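Local coordinates for metallo-beta-lactamase domain-containing protein (Thermotoga maritima, PDB 3H3E) that binds zinc and is probably a metal-dependent hydrolase of the metallo-beta-lactamase superfamily, its precise reaction and substrate not established, at residues V167-E172 with F196-K201; G134-R139 with L189-E194. The protein carries 2 engineered substitutions. All coordinates share one frame; numbering follows the deposited sequence.

Contact 1. Residues V167-E172 with F196-K201; sequences VVRTKE and FNERIK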
loop_
_atom_site.group_PDB
_atom_site.type_symbol
_atom_site.label_atom_id
_atom_site.label_comp_id
_atom_site.label_asym_id
_atom_site.label_seq_id
_atom_site.Cartn_x
_atom_site.Cartn_y
_atom_site.Cartn_z
ATOM N N VAL A 167 2.826 -9.271 -1.382
ATOM C CA VAL A 167 3.810 -9.798 -2.314
ATOM C C VAL A 167 3.142 -10.865 -3.177
ATOM O O VAL A 167 2.563 -11.829 -2.676
ATOM C CB VAL A 167 5.031 -10.383 -1.587
ATOM C CG1 VAL A 167 6.073 -10.870 -2.583
ATOM C CG2 VAL A 167 5.623 -9.350 -0.682
ATOM N N VAL A 168 3.208 -10.658 -4.482
ATOM C CA VAL A 168 2.682 -11.599 -5.445
ATOM C C VAL A 168 3.871 -12.229 -6.146
ATOM O O VAL A 168 4.699 -11.528 -6.734
ATOM C CB VAL A 168 1.833 -10.900 -6.520
ATOM C CG1 VAL A 168 1.167 -11.931 -7.433
ATOM C CG2 VAL A 168 0.809 -9.951 -5.885
ATOM N N ARG A 169 3.943 -13.553 -6.076
ATOM C CA ARG A 169 5.040 -14.311 -6.654
ATOM C C ARG A 169 4.685 -14.698 -8.087
ATOM O O ARG A 169 3.727 -15.424 -8.338
ATOM C CB ARG A 169 5.344 -15.529 -5.781
ATOM C CG ARG A 169 6.502 -16.380 -6.227
ATOM C CD ARG A 169 6.449 -17.701 -5.490
ATOM N NE ARG A 169 7.285 -17.726 -4.294
ATOM C CZ ARG A 169 6.973 -18.379 -3.178
ATOM N NH1 ARG A 169 5.815 -19.029 -3.104
ATOM N NH2 ARG A 169 7.807 -18.367 -2.133
ATOM N N THR A 170 5.479 -14.173 -9.012
ATOM C CA THR A 170 5.260 -14.241 -10.452
ATOM C C THR A 170 6.419 -15.041 -11.058
ATOM O O THR A 170 7.491 -15.131 -10.448
ATOM C CB THR A 170 5.208 -12.787 -11.000
ATOM O OG1 THR A 170 3.851 -12.361 -11.057
ATOM C CG2 THR A 170 5.843 -12.630 -12.365
ATOM N N LYS A 171 6.222 -15.643 -12.230
ATOM C CA LYS A 171 7.310 -16.414 -12.832
ATOM C C LYS A 171 8.497 -15.500 -13.178
ATOM O O LYS A 171 9.641 -15.951 -13.278
ATOM C CB LYS A 171 6.828 -17.214 -14.048
ATOM C CG LYS A 171 6.561 -16.377 -15.276
ATOM C CD LYS A 171 6.094 -17.230 -16.445
ATOM C CE LYS A 171 4.612 -17.547 -16.346
ATOM N NZ LYS A 171 4.057 -18.028 -17.648
ATOM N N GLU A 172 8.207 -14.207 -13.309
ATOM C CA GLU A 172 9.190 -13.179 -13.655
ATOM C C GLU A 172 9.859 -12.545 -12.430
ATOM O O GLU A 172 10.765 -11.716 -12.559
ATOM C CB GLU A 172 8.499 -12.069 -14.450
ATOM C CG GLU A 172 7.759 -12.542 -15.687
ATOM C CD GLU A 172 8.659 -12.598 -16.897
ATOM O OE1 GLU A 172 9.655 -11.841 -16.925
ATOM O OE2 GLU A 172 8.373 -13.395 -17.818
ATOM N N PHE A 196 12.140 -14.068 0.656
ATOM C CA PHE A 196 11.950 -14.728 -0.625
ATOM C C PHE A 196 13.265 -14.876 -1.396
ATOM O O PHE A 196 14.003 -13.909 -1.574
ATOM C CB PHE A 196 10.918 -13.967 -1.465
ATOM C CG PHE A 196 9.552 -13.910 -0.841
ATOM C CD1 PHE A 196 8.564 -14.803 -1.221
ATOM C CD2 PHE A 196 9.258 -12.974 0.133
ATOM C CE1 PHE A 196 7.307 -14.765 -0.643
ATOM C CE2 PHE A 196 7.998 -12.931 0.721
ATOM C CZ PHE A 196 7.024 -13.822 0.330
ATOM N N ASN A 197 13.546 -16.097 -1.845
ATOM C CA ASN A 197 14.696 -16.360 -2.693
ATOM C C ASN A 197 14.504 -15.803 -4.105
ATOM O O ASN A 197 15.377 -15.935 -4.950
ATOM C CB ASN A 197 14.957 -17.861 -2.763
ATOM C CG ASN A 197 16.370 -18.186 -3.212
ATOM O OD1 ASN A 197 17.151 -17.292 -3.540
ATOM N ND2 ASN A 197 16.708 -19.476 -3.223
ATOM N N GLU A 198 13.361 -15.178 -4.349
ATOM C CA GLU A 198 12.998 -14.682 -5.677
ATOM C C GLU A 198 13.417 -13.238 -5.860
ATOM O O GLU A 198 13.541 -12.494 -4.901
ATOM C CB GLU A 198 11.482 -14.788 -5.924
ATOM C CG GLU A 198 10.981 -16.089 -6.527
ATOM C CD GLU A 198 10.518 -17.088 -5.478
ATOM O OE1 GLU A 198 10.323 -16.692 -4.303
ATOM O OE2 GLU A 198 10.350 -18.279 -5.833
ATOM N N ARG A 199 13.617 -12.832 -7.104
ATOM C CA ARG A 199 14.013 -11.466 -7.389
ATOM C C ARG A 199 12.789 -10.553 -7.347
ATOM O O ARG A 199 11.672 -10.985 -7.626
ATOM C CB ARG A 199 14.699 -11.385 -8.755
ATOM C CG ARG A 199 15.037 -9.962 -9.170
ATOM C CD ARG A 199 15.608 -9.899 -10.568
ATOM N NE ARG A 199 17.061 -10.003 -10.554
ATOM C CZ ARG A 199 17.883 -9.012 -10.887
ATOM N NH1 ARG A 199 17.396 -7.839 -11.277
ATOM N NH2 ARG A 199 19.195 -9.199 -10.845
ATOM N N ILE A 200 12.996 -9.290 -6.991
ATOM C CA ILE A 200 11.910 -8.325 -7.005
ATOM C C ILE A 200 11.798 -7.691 -8.399
ATOM O O ILE A 200 12.711 -7.013 -8.860
ATOM C CB ILE A 200 12.104 -7.255 -5.913
ATOM C CG1 ILE A 200 12.075 -7.901 -4.531
ATOM C CG2 ILE A 200 11.021 -6.199 -5.989
ATOM C CD1 ILE A 200 12.452 -6.964 -3.407
ATOM N N LYS A 201 10.681 -7.941 -9.072
ATOM C CA LYS A 201 10.481 -7.485 -10.440
ATOM C C LYS A 201 9.920 -6.067 -10.479
ATOM O O LYS A 201 10.511 -5.187 -11.103
ATOM C CB LYS A 201 9.540 -8.442 -11.188
ATOM C CG LYS A 201 9.064 -7.946 -12.556
ATOM C CD LYS A 201 8.095 -8.946 -13.200
ATOM C CE LYS A 201 7.728 -8.593 -14.644
ATOM N NZ LYS A 201 6.781 -7.442 -14.728
#

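Contact 2. Residues G134-R139 with L189-E194; sequences GPANLR and LLDIAE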
loop_
_atom_site.group_PDB
_atom_site.type_symbol
_atom_site.label_atom_id
_atom_site.label_comp_id
_atom_site.label_asym_id
_atom_site.label_seq_id
_atom_site.Cartn_x
_atom_site.Cartn_y
_atom_site.Cartn_z
ATOM N N GLY A 134 4.274 -8.468 7.308
ATOM C CA GLY A 134 3.933 -7.585 8.405
ATOM C C GLY A 134 4.851 -6.391 8.488
ATOM O O GLY A 134 5.659 -6.159 7.590
ATOM N N PRO A 135 4.747 -5.631 9.584
ATOM C CA PRO A 135 5.481 -4.378 9.731
ATOM C C PRO A 135 6.962 -4.598 9.441
ATOM O O PRO A 135 7.579 -5.492 10.027
ATOM C CB PRO A 135 5.294 -4.041 11.207
ATOM C CG PRO A 135 4.202 -4.842 11.670
ATOM C CD PRO A 135 4.116 -6.051 10.841
ATOM N N ALA A 136 7.523 -3.786 8.552
ATOM C CA ALA A 136 8.931 -3.894 8.183
ATOM C C ALA A 136 9.843 -3.528 9.334
ATOM O O ALA A 136 9.520 -2.679 10.155
ATOM C CB ALA A 136 9.225 -3.003 7.002
ATOM N N ASN A 137 10.995 -4.173 9.373
ATOM C CA ASN A 137 12.041 -3.852 10.316
ATOM C C ASN A 137 12.578 -2.463 10.006
ATOM O O ASN A 137 13.031 -2.201 8.896
ATOM C CB ASN A 137 13.149 -4.905 10.194
ATOM C CG ASN A 137 14.330 -4.643 11.121
ATOM O OD1 ASN A 137 14.473 -3.566 11.696
ATOM N ND2 ASN A 137 15.197 -5.633 11.245
ATOM N N LEU A 138 12.538 -1.575 10.991
ATOM C CA LEU A 138 12.949 -0.186 10.779
ATOM C C LEU A 138 14.459 0.040 10.633
ATOM O O LEU A 138 14.885 1.124 10.238
ATOM C CB LEU A 138 12.407 0.689 11.899
ATOM C CG LEU A 138 10.911 0.963 11.808
ATOM C CD1 LEU A 138 10.384 1.367 13.151
ATOM C CD2 LEU A 138 10.614 2.021 10.759
ATOM N N ARG A 139 15.256 -0.977 10.951
ATOM C CA ARG A 139 16.716 -0.866 10.920
ATOM C C ARG A 139 17.275 0.473 11.406
ATOM O O ARG A 139 18.143 1.062 10.756
ATOM C CB ARG A 139 17.241 -1.179 9.526
ATOM C CG ARG A 139 17.033 -2.621 9.141
ATOM C CD ARG A 139 17.128 -2.842 7.656
ATOM N NE ARG A 139 16.745 -4.205 7.322
ATOM C CZ ARG A 139 15.553 -4.552 6.863
ATOM N NH1 ARG A 139 14.621 -3.626 6.664
ATOM N NH2 ARG A 139 15.297 -5.824 6.601
ATOM N N LEU A 189 11.435 -3.569 1.354
ATOM C CA LEU A 189 12.016 -4.406 0.301
ATOM C C LEU A 189 13.069 -5.354 0.843
ATOM O O LEU A 189 13.146 -6.500 0.437
ATOM C CB LEU A 189 12.610 -3.543 -0.808
ATOM C CG LEU A 189 11.602 -2.750 -1.652
ATOM C CD1 LEU A 189 12.317 -2.035 -2.764
ATOM C CD2 LEU A 189 10.566 -3.677 -2.219
ATOM N N LEU A 190 13.878 -4.861 1.770
ATOM C CA LEU A 190 14.881 -5.669 2.432
ATOM C C LEU A 190 14.222 -6.781 3.232
ATOM O O LEU A 190 14.708 -7.906 3.255
ATOM C CB LEU A 190 15.738 -4.798 3.348
ATOM C CG LEU A 190 16.546 -3.668 2.701
ATOM C CD1 LEU A 190 16.978 -2.629 3.734
ATOM C CD2 LEU A 190 17.751 -4.246 1.994
ATOM N N ASP A 191 13.115 -6.479 3.898
ATOM C CA ASP A 191 12.403 -7.529 4.614
ATOM C C ASP A 191 11.971 -8.616 3.636
ATOM O O ASP A 191 12.088 -9.800 3.921
ATOM C CB ASP A 191 11.209 -6.975 5.387
ATOM C CG ASP A 191 11.569 -6.565 6.814
ATOM O OD1 ASP A 191 12.754 -6.259 7.071
ATOM O OD2 ASP A 191 10.669 -6.547 7.685
ATOM N N ILE A 192 11.483 -8.198 2.473
ATOM C CA ILE A 192 11.075 -9.119 1.419
ATOM C C ILE A 192 12.268 -9.927 0.901
ATOM O O ILE A 192 12.224 -11.144 0.831
ATOM C CB ILE A 192 10.411 -8.341 0.290
ATOM C CG1 ILE A 192 9.106 -7.735 0.802
ATOM C CG2 ILE A 192 10.161 -9.221 -0.886
ATOM C CD1 ILE A 192 8.446 -6.837 -0.172
ATOM N N ALA A 193 13.339 -9.224 0.570
ATOM C CA ALA A 193 14.618 -9.814 0.189
ATOM C C ALA A 193 15.170 -10.908 1.129
ATOM O O ALA A 193 15.846 -11.846 0.679
ATOM C CB ALA A 193 15.635 -8.711 0.049
ATOM N N GLU A 194 14.910 -10.774 2.428
ATOM C CA GLU A 194 15.393 -11.749 3.411
ATOM C C GLU A 194 14.486 -12.974 3.504
ATOM O O GLU A 194 14.862 -13.973 4.114
ATOM C CB GLU A 194 15.514 -11.127 4.806
ATOM C CG GLU A 194 16.234 -9.792 4.872
ATOM C CD GLU A 194 16.314 -9.241 6.291
ATOM O OE1 GLU A 194 15.451 -9.602 7.122
ATOM O OE2 GLU A 194 17.238 -8.447 6.578
HETATM O O HOH W 1 8.170 -7.334 6.735
HETATM O O HOH W 2 14.437 -7.946 9.442
#

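Contact 1. Residues V167-E172 with F196-K201
The ring of Phe-196 takes Val-167 over one face, where CG1 sits above the plane, offset toward the rim and 4.3 Å from CZ. Phe-131 meets the same ring edge-to-face. The guanidinium of Arg-169 comes to the ring obliquely, with NH2 3.8 Å from CD1 of Phe-196 and the two planes 66° apart. At the guanidinium edge, near its plane, lies OE1 of Glu-198, the carboxylate turned 59° from it. NE of Arg-169 gives OE1 of Glu-198 a weak hydrogen bond of 3.2 Å, part of a salt bridge. CG of Arg-169 stands opposite the backbone N (chi1 -177°), and a bend at chi3 turns the guanidinium to the ring and the carboxylate. Residues 167-170 and 200-201 lie in one of the two mixed sheets of the metallo-beta-lactamase fold; Phe-196 and Glu-198 are in the loop that leads into strand 200-204. Strand 173-178 runs between strands 165-170 and 200-204, and its Leu-174 touches Val-167, Arg-169, Phe-196 and Glu-198. Further along, the chain of Lys-201, straight as far as CE, lays CD 3.4 Å from CB of Glu-172. The carboxylate of Glu-172 is poorly ordered, its OE1 5.7 Å from NZ of Lys-201. Thr-170 OG1 is hydrogen-bonded to Ser-266 O.

Contact 2. Residues G134-R139 with L189-E194
Arg-139 and Asn-137 of a loop grip Asp-191 on helix 185-193. A salt-bridge network of Arg-139, Asp-191 and Glu-194 crosses the contact, and an Asx turn shapes the loop, within the metallo-beta-lactamase fold. NH2 of Arg-139 gives OD1 of Asp-191 a bent hydrogen bond of 2.6 Å, part of a salt bridge, meeting the oxygen nearly along its C-O axis but tilted from the guanidinium plane. The same NH2 gives OE2 of Glu-194 a weak bond of 3.3 Å. One nitrogen ties together two acidic residues three positions apart. The other oxygen of Asp-191, OD2, accepts a hydrogen bond from the backbone N of Asn-137 at 2.9 Å from above the carboxylate plane. CB of Leu-190 packs over one face of the guanidinium, 3.4 Å from NH2 of Arg-139, and CB of Asn-137 lies over the opposite face. Asn-187 OD1 accepts a bond from NH1 of Arg-139 and helps fix its rotation. One water links Gly-134 O to OD2 of Asp-191. A second joins Asn-137 ND2 to Glu-194 OE1. The Asx turn ties Arg-139 to Asn-137: with CG anti to N (chi1 178°), Asn-137 OD1 accepts a hydrogen bond from the backbone N of Arg-139 at 2.8 Å.

Helix 185-193 joins the two contacts. It precedes strand 200-204 in the chain, and the segments of contacts 1 and 2 alternate along the sequence. Their centres are about 15 Å apart, yet they touch. Val-167 CG2 packs 3.8 Å from Ile-192 CD1, and Ile-200 CD1 lies 4.1 Å from Ile-192 CG2. The apolar side of the helix thus rests on the sheet of contact 1, while Asp-191 holds the loop of contact 2. Contact 1 lies away from the zinc site of His-69, His-71 and His-182. Contact 2 is closer: the side chain of Ala-136 is about 9 Å from that of His-182, and that of Pro-135 about 13 Å from the zinc ion.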